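Local coordinates for protein cytochrome P450 reductase (Amycolatopsis methanolica 239, PDB 5OGX) that transfers electrons from NADH, through FAD and a [2Fe-2S] cluster, to a partner cytochrome P450 that O-demethylates lignin-derived aromatics, at residues Glu137-Gly142 with Arg187-Gly192. Residues are numbered along the deposited sequence; the frame is centred on the assembly and turned at random.
Sequences ELVVPG and RVEATG
Glu137 and Thr191 form an antiparallel hydrogen-bonded pair, Glu137 N to Thr191 O at 2.8 Å and almost straight (177°), with Thr191 N to Glu137 O returning at 2.9 Å. Val139 N adds a bond to Glu189 O at 3.0 Å; beyond it the strands part, and a water takes over, donating to Val139 O and accepting from Glu189 N. On the face of Leu138 and Ala190, Leu138 CD2 rests on Ala190 CB at 3.6 Å and reaches Val188 CG1. Val139 turns toward the second strand, where Glu189, fully extended with CG anti to its N (chi1 -177°), runs across it, Glu189 CD 3.6 Å from Val139 CG2. An alanine in place of Val139 removes both methyls and would probably open a gap beside the Glu189 side chain, leaving its carboxylate freer to turn. Glu137 and Thr191 lie side by side, two waters on Thr191 OG1 linking weakly to the Glu137 carboxylate, whose stronger partners are Arg146, by salt bridge, and Asn38 near the [2Fe-2S] cluster. Within the antiparallel barrel of the FAD-binding domain, strand 187-194 is flanked by strands 135-139 and 101-114, while Leu138 meets Tyr149, an FAD-binding residue on strand 146-150, and Trp177 of helix 174-178.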
ATOM      1  N   GLU A 137      -2.402  -9.303  -2.394  1.00 16.94           N
ATOM      2  CA  GLU A 137      -3.073  -9.361  -3.684  1.00 15.56           C
ATOM      3  C   GLU A 137      -4.078 -10.504  -3.665  1.00 16.37           C
ATOM      4  O   GLU A 137      -3.696 -11.667  -3.472  1.00 20.53           O
ATOM      5  CB  GLU A 137      -2.024  -9.549  -4.779  1.00 18.93           C
ATOM      6  CG  GLU A 137      -2.536  -9.551  -6.189  1.00 22.02           C
ATOM      7  CD  GLU A 137      -1.390  -9.840  -7.134  1.00 27.37           C
ATOM      8  OE1 GLU A 137      -1.462 -10.831  -7.882  1.00 34.47           O
ATOM      9  OE2 GLU A 137      -0.387  -9.094  -7.077  1.00 29.67           O
ATOM     10  N   LEU A 138      -5.358 -10.176  -3.848  1.00 17.80           N
ATOM     11  CA  LEU A 138      -6.413 -11.179  -3.891  1.00 19.29           C
ATOM     12  C   LEU A 138      -6.798 -11.462  -5.335  1.00 22.64           C
ATOM     13  O   LEU A 138      -6.712 -10.590  -6.204  1.00 23.46           O
ATOM     14  CB  LEU A 138      -7.658 -10.722  -3.119  1.00 19.86           C
ATOM     15  CG  LEU A 138      -7.512 -10.209  -1.682  1.00 26.88           C
ATOM     16  CD1 LEU A 138      -8.905 -10.013  -1.042  1.00 22.12           C
ATOM     17  CD2 LEU A 138      -6.670 -11.143  -0.844  1.00 27.76           C
ATOM     18  N   VAL A 139      -7.258 -12.684  -5.579  1.00 20.59           N
ATOM     19  CA  VAL A 139      -7.803 -13.078  -6.874  1.00 21.85           C
ATOM     20  C   VAL A 139      -9.303 -13.294  -6.707  1.00 22.55           C
ATOM     21  O   VAL A 139      -9.735 -14.038  -5.816  1.00 23.78           O
ATOM     22  CB  VAL A 139      -7.116 -14.345  -7.413  1.00 23.94           C
ATOM     23  CG1 VAL A 139      -7.652 -14.686  -8.809  1.00 24.77           C
ATOM     24  CG2 VAL A 139      -5.613 -14.153  -7.450  1.00 25.97           C
ATOM     25  N   VAL A 140     -10.096 -12.637  -7.550  1.00 21.20           N
ATOM     26  CA  VAL A 140     -11.550 -12.757  -7.467  1.00 21.13           C
ATOM     27  C   VAL A 140     -11.936 -14.150  -7.946  1.00 22.53           C
ATOM     28  O   VAL A 140     -11.589 -14.541  -9.067  1.00 22.53           O
ATOM     29  CB  VAL A 140     -12.264 -11.675  -8.296  1.00 23.75           C
ATOM     30  CG1 VAL A 140     -13.800 -11.860  -8.229  1.00 23.90           C
ATOM     31  CG2 VAL A 140     -11.834 -10.283  -7.839  1.00 21.76           C
ATOM     32  N   PRO A 141     -12.647 -14.929  -7.146  1.00 22.99           N
ATOM     33  CA  PRO A 141     -12.967 -16.302  -7.556  1.00 24.15           C
ATOM     34  C   PRO A 141     -13.802 -16.307  -8.830  1.00 25.25           C
ATOM     35  O   PRO A 141     -14.719 -15.501  -8.992  1.00 27.48           O
ATOM     36  CB  PRO A 141     -13.760 -16.864  -6.369  1.00 26.50           C
ATOM     37  CG  PRO A 141     -13.773 -15.825  -5.330  1.00 31.13           C
ATOM     38  CD  PRO A 141     -13.272 -14.536  -5.874  1.00 27.70           C
ATOM     39  N   GLY A 142     -13.453 -17.210  -9.745  1.00 25.54           N
ATOM     40  CA  GLY A 142     -14.209 -17.384 -10.973  1.00 29.65           C
ATOM     41  C   GLY A 142     -13.941 -16.331 -12.025  1.00 33.79           C
ATOM     42  O   GLY A 142     -14.174 -16.557 -13.218  1.00 30.11           O
ATOM     43  N   ARG A 187     -12.367 -20.047   1.321  1.00 32.18           N
ATOM     44  CA  ARG A 187     -10.955 -19.915   0.987  1.00 30.50           C
ATOM     45  C   ARG A 187     -10.774 -18.805  -0.037  1.00 25.13           C
ATOM     46  O   ARG A 187     -11.604 -18.624  -0.934  1.00 30.31           O
ATOM     47  CB  ARG A 187     -10.406 -21.231   0.439  1.00 37.22           C
ATOM     48  CG  ARG A 187     -10.047 -22.255   1.511  1.00 48.73           C
ATOM     49  CD  ARG A 187      -8.764 -21.863   2.235  1.00 47.60           C
ATOM     50  NE  ARG A 187      -7.643 -21.711   1.311  1.00 44.26           N
ATOM     51  CZ  ARG A 187      -6.949 -22.726   0.805  1.00 47.23           C
ATOM     52  NH1 ARG A 187      -7.259 -23.973   1.134  1.00 46.09           N
ATOM     53  NH2 ARG A 187      -5.947 -22.495  -0.036  1.00 48.75           N
ATOM     54  N   VAL A 188      -9.688 -18.050   0.091  1.00 23.96           N
ATOM     55  CA  VAL A 188      -9.443 -16.904  -0.777  1.00 23.52           C
ATOM     56  C   VAL A 188      -8.042 -17.034  -1.351  1.00 27.33           C
ATOM     57  O   VAL A 188      -7.077 -17.222  -0.604  1.00 25.18           O
ATOM     58  CB  VAL A 188      -9.598 -15.570  -0.012  1.00 27.00           C
ATOM     59  CG1 VAL A 188      -9.160 -14.381  -0.871  1.00 27.26           C
ATOM     60  CG2 VAL A 188     -11.041 -15.396   0.470  1.00 28.49           C
ATOM     61  N   GLU A 189      -7.928 -16.942  -2.672  1.00 22.59           N
ATOM     62  CA  GLU A 189      -6.623 -16.976  -3.317  1.00 24.44           C
ATOM     63  C   GLU A 189      -5.928 -15.640  -3.087  1.00 24.34           C
ATOM     64  O   GLU A 189      -6.483 -14.579  -3.407  1.00 24.44           O
ATOM     65  CB  GLU A 189      -6.778 -17.258  -4.809  1.00 25.64           C
ATOM     66  CG  GLU A 189      -5.464 -17.391  -5.562  1.00 27.59           C
ATOM     67  CD  GLU A 189      -5.670 -17.745  -7.021  1.00 37.16           C
ATOM     68  OE1 GLU A 189      -6.832 -17.948  -7.427  1.00 36.65           O
ATOM     69  OE2 GLU A 189      -4.668 -17.814  -7.758  1.00 41.06           O
ATOM     70  N   ALA A 190      -4.723 -15.683  -2.528  1.00 22.68           N
ATOM     71  CA  ALA A 190      -4.063 -14.456  -2.104  1.00 21.60           C
ATOM     72  C   ALA A 190      -2.558 -14.681  -2.069  1.00 22.76           C
ATOM     73  O   ALA A 190      -2.090 -15.781  -1.764  1.00 21.65           O
ATOM     74  CB  ALA A 190      -4.561 -14.006  -0.727  1.00 24.99           C
ATOM     75  N   THR A 191      -1.806 -13.624  -2.382  1.00 21.15           N
ATOM     76  CA  THR A 191      -0.353 -13.644  -2.264  1.00 17.62           C
ATOM     77  C   THR A 191       0.092 -12.371  -1.560  1.00 16.77           C
ATOM     78  O   THR A 191      -0.548 -11.324  -1.661  1.00 20.54           O
ATOM     79  CB  THR A 191       0.339 -13.739  -3.615  1.00 26.66           C
ATOM     80  OG1 THR A 191      -0.051 -12.611  -4.407  1.00 28.09           O
ATOM     81  CG2 THR A 191      -0.086 -15.014  -4.345  1.00 27.89           C
ATOM     82  N   GLY A 192       1.198 -12.459  -0.843  1.00 18.48           N
ATOM     83  CA  GLY A 192       1.741 -11.294  -0.195  1.00 17.59           C
ATOM     84  C   GLY A 192       2.987 -11.654   0.583  1.00 16.79           C
ATOM     85  O   GLY A 192       3.399 -12.815   0.633  1.00 18.29           O
TER
HETATM   86  O   HOH W   1      -2.509 -13.230  -5.759  1.00 29.37           O
HETATM   87  O   HOH W   2       1.631 -11.616  -6.565  1.00 38.88           O
HETATM   88  O   HOH W   3     -10.110 -16.309  -4.287  1.00 26.13           O